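Local coordinates for protein adenylate isopentenyltransferase (Humulus lupulus, PDB 3A8T) that transfers the dimethylallyl group of dimethylallyl diphosphate to ATP, ADP or AMP, a step in cytokinin biosynthesis in hop, at residues A[65-70]-A[129-134]; A[145-150]-A[173-178]. One frame throughout, in Å; residues are numbered along the deposited sequence.

Both contacts reach the same parallel sheet of a P-loop NTPase-like domain, and they follow one another along the chain. Contact 1 joins neighbouring strands 66-70 and 132-136. The second of these leads by way of ATP-binding Ser139 into helix 140-147, which opens with Asn140 and Ser141, also ATP-binding, and whose end rests against strand 174-181 in contact 2. Strand 41-46, which leads into the P-loop, lies between strands 132-136 and 174-181. The contact centres are about 15 Å apart and their nearest atoms about 6 Å, yet helix 112-128 packs on side chains of both. The pair illustrates how strand pairing, and helices packed on the sheet, build a nucleotide-binding fold, both contacts standing back from the ATP.

Contact 1 (A[65-70]-A[129-134]); sequences PLEVIN and RRKLPV
Leu66, Glu67 and Val68 run parallel to Leu132, Pro133 and Val134 in adjacent strands, the axes of segments 66-70 and 132-134 approaching to 4.8 Å at an angle of 28°. Backbone hydrogen bonds alternate in the usual parallel manner: Leu132 N gives to Pro65 O, Glu67 N to Leu132 O, Val134 N to Glu67 O and Ile69 N to Val134 O. The straightest runs from Ile69 N to Val134 O, 2.9 Å. On one face, Leu66 turns its CG between its own backbone N and carbonyl carbon, and CD1 then lies 3.6 Å from Val134 CG2. Val134 CG2 also meets Leu66 CG and CD2, while helix 53-61 packs on Leu66 and Val68. The opposite face carries Glu67, Ile69 and Pro133 against helix 112-128. That helix belongs to a beta-alpha-beta crossover of the P-loop NTPase type of sheet, leading from strand 97-98 over strand 66-70 to strand 132-136. A Schellman motif ends it, with Arg130 at the positive-phi position, just after Arg129. Glu67 sets CG anti to its carbonyl carbon (chi1 -51°) and extends beyond it to a side-on grip by Arg129. Arg129 NE reaches Glu67 OE2 at 2.9 Å from the syn side, somewhat out of the carboxylate plane; Arg129 NH2 lies 2.9 Å from Glu67 OE1, above that plane. The two flat groups are turned 24° apart. His98 NE2 adds a further hydrogen bond to Glu67 OE1, tying the salt bridge to the neighbouring edge strand. With an alanine in place of Glu67, the Arg129 guanidinium would probably lose its carboxylate mate and be set freer to turn, and His98 would lose a partner. Lys131 passes obliquely across Glu67, CD of Lys131 4.1 Å from CG of Glu67.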
loop_
_atom_site.group_PDB
_atom_site.type_symbol
_atom_site.label_atom_id
_atom_site.label_comp_id
_atom_site.label_asym_id
_atom_site.label_seq_id
_atom_site.Cartn_x
_atom_site.Cartn_y
_atom_site.Cartn_z
ATOM N N PRO A 65 -7.593 4.710 21.191
ATOM C CA PRO A 65 -7.409 6.048 20.609
ATOM C C PRO A 65 -6.072 6.014 19.827
ATOM O O PRO A 65 -4.999 5.787 20.395
ATOM C CB PRO A 65 -7.368 6.972 21.837
ATOM C CG PRO A 65 -6.941 6.047 22.986
ATOM C CD PRO A 65 -7.603 4.731 22.675
ATOM N N LEU A 66 -6.127 6.209 18.520
ATOM C CA LEU A 66 -4.886 6.132 17.774
ATOM C C LEU A 66 -4.857 7.034 16.539
ATOM O O LEU A 66 -5.832 7.689 16.216
ATOM C CB LEU A 66 -4.589 4.647 17.448
ATOM C CG LEU A 66 -5.439 3.906 16.423
ATOM C CD1 LEU A 66 -4.966 4.277 15.041
ATOM C CD2 LEU A 66 -5.356 2.397 16.623
ATOM N N GLU A 67 -3.714 7.105 15.889
ATOM C CA GLU A 67 -3.562 7.936 14.699
ATOM C C GLU A 67 -2.624 7.111 13.823
ATOM O O GLU A 67 -1.738 6.385 14.310
ATOM C CB GLU A 67 -2.925 9.332 15.010
ATOM C CG GLU A 67 -3.609 10.142 16.171
ATOM C CD GLU A 67 -3.395 11.703 16.118
ATOM O OE1 GLU A 67 -2.750 12.195 15.165
ATOM O OE2 GLU A 67 -3.861 12.446 17.042
ATOM N N VAL A 68 -2.819 7.248 12.522
ATOM C CA VAL A 68 -2.063 6.496 11.553
ATOM C C VAL A 68 -0.989 7.256 10.812
ATOM O O VAL A 68 -1.173 8.395 10.408
ATOM C CB VAL A 68 -3.046 5.833 10.504
ATOM C CG1 VAL A 68 -2.283 5.339 9.309
ATOM C CG2 VAL A 68 -3.799 4.668 11.137
ATOM N N ILE A 69 0.139 6.588 10.643
ATOM C CA ILE A 69 1.265 7.109 9.863
ATOM C C ILE A 69 1.364 6.123 8.716
ATOM O O ILE A 69 1.470 4.926 8.936
ATOM C CB ILE A 69 2.592 7.070 10.633
ATOM C CG1 ILE A 69 2.462 7.898 11.920
ATOM C CG2 ILE A 69 3.701 7.546 9.734
ATOM C CD1 ILE A 69 3.652 7.868 12.881
ATOM N N ASN A 70 1.253 6.623 7.502
ATOM C CA ASN A 70 1.354 5.799 6.307
ATOM C C ASN A 70 2.812 5.484 6.026
ATOM O O ASN A 70 3.634 6.394 6.039
ATOM C CB ASN A 70 0.817 6.548 5.107
ATOM C CG ASN A 70 1.209 5.896 3.814
ATOM O OD1 ASN A 70 1.891 6.469 2.995
ATOM N ND2 ASN A 70 0.785 4.688 3.639
ATOM N N ARG A 129 -0.038 13.725 21.960
ATOM C CA ARG A 129 -1.469 13.863 22.200
ATOM C C ARG A 129 -2.060 12.643 22.910
ATOM O O ARG A 129 -3.277 12.487 22.979
ATOM C CB ARG A 129 -2.200 14.089 20.891
ATOM C CG ARG A 129 -1.772 15.340 20.173
ATOM C CD ARG A 129 -2.569 15.534 18.867
ATOM N NE ARG A 129 -2.098 14.685 17.781
ATOM C CZ ARG A 129 -1.095 14.970 16.953
ATOM N NH1 ARG A 129 -0.420 16.104 17.057
ATOM N NH2 ARG A 129 -0.762 14.102 15.998
ATOM N N ARG A 130 -1.180 11.798 23.446
ATOM C CA ARG A 130 -1.563 10.573 24.149
ATOM C C ARG A 130 -2.306 9.495 23.333
ATOM O O ARG A 130 -3.070 8.687 23.881
ATOM C CB ARG A 130 -2.360 10.911 25.409
ATOM C CG ARG A 130 -1.465 11.293 26.572
ATOM C CD ARG A 130 -2.294 11.808 27.745
ATOM N NE ARG A 130 -3.232 12.859 27.339
ATOM C CZ ARG A 130 -3.097 14.157 27.631
ATOM N NH1 ARG A 130 -2.053 14.596 28.349
ATOM N NH2 ARG A 130 -4.007 15.025 27.197
ATOM N N LYS A 131 -2.109 9.470 22.027
ATOM C CA LYS A 131 -2.743 8.415 21.266
ATOM C C LYS A 131 -1.637 7.524 20.745
ATOM O O LYS A 131 -0.462 7.945 20.606
ATOM C CB LYS A 131 -3.559 8.954 20.114
ATOM C CG LYS A 131 -4.488 10.008 20.570
ATOM C CD LYS A 131 -5.688 10.086 19.703
ATOM C CE LYS A 131 -6.541 11.262 20.131
ATOM N NZ LYS A 131 -7.004 11.095 21.545
ATOM N N LEU A 132 -1.998 6.284 20.461
ATOM C CA LEU A 132 -1.002 5.373 19.952
ATOM C C LEU A 132 -0.700 5.597 18.485
ATOM O O LEU A 132 -1.610 5.702 17.704
ATOM C CB LEU A 132 -1.476 3.952 20.150
ATOM C CG LEU A 132 -0.575 2.953 19.457
ATOM C CD1 LEU A 132 0.677 2.646 20.220
ATOM C CD2 LEU A 132 -1.382 1.747 19.326
ATOM N N PRO A 133 0.592 5.778 18.114
ATOM C CA PRO A 133 0.939 5.964 16.692
ATOM C C PRO A 133 0.964 4.531 16.053
ATOM O O PRO A 133 1.446 3.549 16.672
ATOM C CB PRO A 133 2.328 6.591 16.748
ATOM C CG PRO A 133 2.886 6.047 17.967
ATOM C CD PRO A 133 1.747 6.100 18.968
ATOM N N VAL A 134 0.442 4.402 14.840
ATOM C CA VAL A 134 0.373 3.107 14.142
ATOM C C VAL A 134 0.967 3.253 12.749
ATOM O O VAL A 134 0.423 3.983 11.926
ATOM C CB VAL A 134 -1.058 2.690 14.011
ATOM C CG1 VAL A 134 -1.167 1.306 13.417
ATOM C CG2 VAL A 134 -1.727 2.775 15.390
#

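Contact 2 (A[145-150]-A[173-178]); sequences ALLVDR and YDCCFL
Leu147, in the last turn of helix 140-147, points its two methyls at Tyr173, just before strand 174-181, and at Cys175 and Phe177 within it. The helix lies in the connection of a beta-alpha-beta crossover in the P-loop NTPase sheet that takes the chain from strand 132-136 past strand 41-46 to strand 174-181; accordingly Leu42 of the bridged strand also touches Leu147. With CG anti to the carbonyl carbon (chi1 -61°) and an extended second torsion (chi2 -170°), the Leu147 side chain carries its fork to the strand. There the branches part. CD2 of Leu147 approaches the edge of the Tyr173 ring, 3.7 Å from CD2 of Tyr173, whereas CD1 of Leu147 meets the edge of the Phe177 ring, 3.8 Å from CE1 of Phe177. The thiol of Cys175 faces the fork of the leucine, its SG 4.0 Å from both Leu147 CD1 and Leu147 CD2. Cys175 CB in turn lies over one face of the Phe177 ring, offset toward the rim, and Trp294 meets that same phenylalanine ring to ring. Leu146 crosses Tyr173 at about a right angle. No hydrogen bond joins the segments: the carbonyl O of Leu146 is bonded by Arg172 NH1, and Leu146 touches the phenol through CD1, 3.9 Å from Tyr173 OH.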
loop_
_atom_site.group_PDB
_atom_site.type_symbol
_atom_site.label_atom_id
_atom_site.label_comp_id
_atom_site.label_asym_id
_atom_site.label_seq_id
_atom_site.Cartn_x
_atom_site.Cartn_y
_atom_site.Cartn_z
ATOM N N ALA A 145 14.001 2.203 7.629
ATOM C CA ALA A 145 14.655 3.485 7.799
ATOM C C ALA A 145 14.141 4.174 9.063
ATOM O O ALA A 145 14.928 4.690 9.858
ATOM C CB ALA A 145 14.397 4.379 6.599
ATOM N N LEU A 146 12.824 4.169 9.240
ATOM C CA LEU A 146 12.220 4.816 10.380
ATOM C C LEU A 146 12.505 4.176 11.718
ATOM O O LEU A 146 12.807 4.880 12.663
ATOM C CB LEU A 146 10.705 4.909 10.214
ATOM C CG LEU A 146 9.957 5.369 11.481
ATOM C CD1 LEU A 146 10.217 6.868 11.718
ATOM C CD2 LEU A 146 8.493 5.144 11.316
ATOM N N LEU A 147 12.439 2.848 11.793
ATOM C CA LEU A 147 12.597 2.121 13.046
ATOM C C LEU A 147 13.994 1.893 13.622
ATOM O O LEU A 147 14.116 1.810 14.843
ATOM C CB LEU A 147 11.866 0.773 12.959
ATOM C CG LEU A 147 10.343 0.783 12.732
ATOM C CD1 LEU A 147 9.801 -0.622 12.913
ATOM C CD2 LEU A 147 9.669 1.710 13.706
ATOM N N VAL A 148 15.036 1.781 12.802
ATOM C CA VAL A 148 16.364 1.546 13.378
ATOM C C VAL A 148 16.946 2.670 14.282
ATOM O O VAL A 148 16.523 3.825 14.276
ATOM C CB VAL A 148 17.475 1.194 12.302
ATOM C CG1 VAL A 148 17.167 -0.151 11.624
ATOM C CG2 VAL A 148 17.626 2.307 11.314
ATOM N N ASP A 149 17.925 2.275 15.073
ATOM C CA ASP A 149 18.604 3.178 15.969
ATOM C C ASP A 149 19.529 4.132 15.225
ATOM O O ASP A 149 19.586 5.315 15.517
ATOM C CB ASP A 149 19.387 2.375 16.989
ATOM C CG ASP A 149 19.069 2.801 18.383
ATOM O OD1 ASP A 149 19.024 4.046 18.597
ATOM O OD2 ASP A 149 18.863 1.899 19.242
ATOM N N ARG A 150 20.278 3.600 14.278
ATOM C CA ARG A 150 21.147 4.448 13.484
ATOM C C ARG A 150 20.826 4.128 12.033
ATOM O O ARG A 150 20.918 2.989 11.593
ATOM C CB ARG A 150 22.635 4.199 13.789
ATOM C CG ARG A 150 23.141 4.816 15.092
ATOM C CD ARG A 150 24.547 5.427 14.916
ATOM N NE ARG A 150 24.511 6.577 13.988
ATOM C CZ ARG A 150 25.194 7.720 14.135
ATOM N NH1 ARG A 150 25.993 7.897 15.185
ATOM N NH2 ARG A 150 25.063 8.692 13.233
ATOM N N TYR A 173 12.167 2.461 18.680
ATOM C CA TYR A 173 10.981 2.453 19.489
ATOM C C TYR A 173 10.693 1.119 20.158
ATOM O O TYR A 173 11.386 0.137 19.988
ATOM C CB TYR A 173 9.784 2.820 18.619
ATOM C CG TYR A 173 9.940 4.085 17.827
ATOM C CD1 TYR A 173 9.862 5.335 18.432
ATOM C CD2 TYR A 173 10.248 4.031 16.468
ATOM C CE1 TYR A 173 10.096 6.506 17.687
ATOM C CE2 TYR A 173 10.491 5.181 15.731
ATOM C CZ TYR A 173 10.411 6.409 16.337
ATOM O OH TYR A 173 10.601 7.520 15.558
ATOM N N ASP A 174 9.631 1.114 20.934
ATOM C CA ASP A 174 9.148 -0.067 21.598
ATOM C C ASP A 174 8.029 -0.511 20.643
ATOM O O ASP A 174 6.892 -0.031 20.723
ATOM C CB ASP A 174 8.565 0.348 22.941
ATOM C CG ASP A 174 7.959 -0.798 23.684
ATOM O OD1 ASP A 174 8.355 -1.957 23.403
ATOM O OD2 ASP A 174 7.113 -0.530 24.569
ATOM N N CYS A 175 8.361 -1.420 19.742
ATOM C CA CYS A 175 7.417 -1.876 18.730
ATOM C C CYS A 175 6.581 -3.127 18.970
ATOM O O CYS A 175 7.010 -4.064 19.627
ATOM C CB CYS A 175 8.164 -2.113 17.417
ATOM S SG CYS A 175 9.079 -0.771 16.796
ATOM N N CYS A 176 5.381 -3.126 18.399
ATOM C CA CYS A 176 4.500 -4.286 18.407
ATOM C C CYS A 176 4.273 -4.404 16.895
ATOM O O CYS A 176 3.910 -3.438 16.242
ATOM C CB CYS A 176 3.181 -4.019 19.134
ATOM S SG CYS A 176 1.987 -5.385 18.997
ATOM N N PHE A 177 4.522 -5.584 16.345
ATOM C CA PHE A 177 4.404 -5.812 14.926
ATOM C C PHE A 177 3.260 -6.729 14.615
ATOM O O PHE A 177 3.297 -7.874 15.004
ATOM C CB PHE A 177 5.653 -6.513 14.392
ATOM C CG PHE A 177 6.921 -5.746 14.548
ATOM C CD1 PHE A 177 7.234 -4.707 13.681
ATOM C CD2 PHE A 177 7.835 -6.082 15.546
ATOM C CE1 PHE A 177 8.441 -4.006 13.799
ATOM C CE2 PHE A 177 9.047 -5.388 15.682
ATOM C CZ PHE A 177 9.345 -4.349 14.806
ATOM N N LEU A 178 2.235 -6.251 13.932
ATOM C CA LEU A 178 1.160 -7.146 13.536
ATOM C C LEU A 178 1.445 -7.387 12.053
ATOM O O LEU A 178 1.619 -6.430 11.291
ATOM C CB LEU A 178 -0.207 -6.509 13.677
ATOM C CG LEU A 178 -0.604 -6.096 15.091
ATOM C CD1 LEU A 178 -2.004 -5.503 15.126
ATOM C CD2 LEU A 178 -0.510 -7.316 15.971
#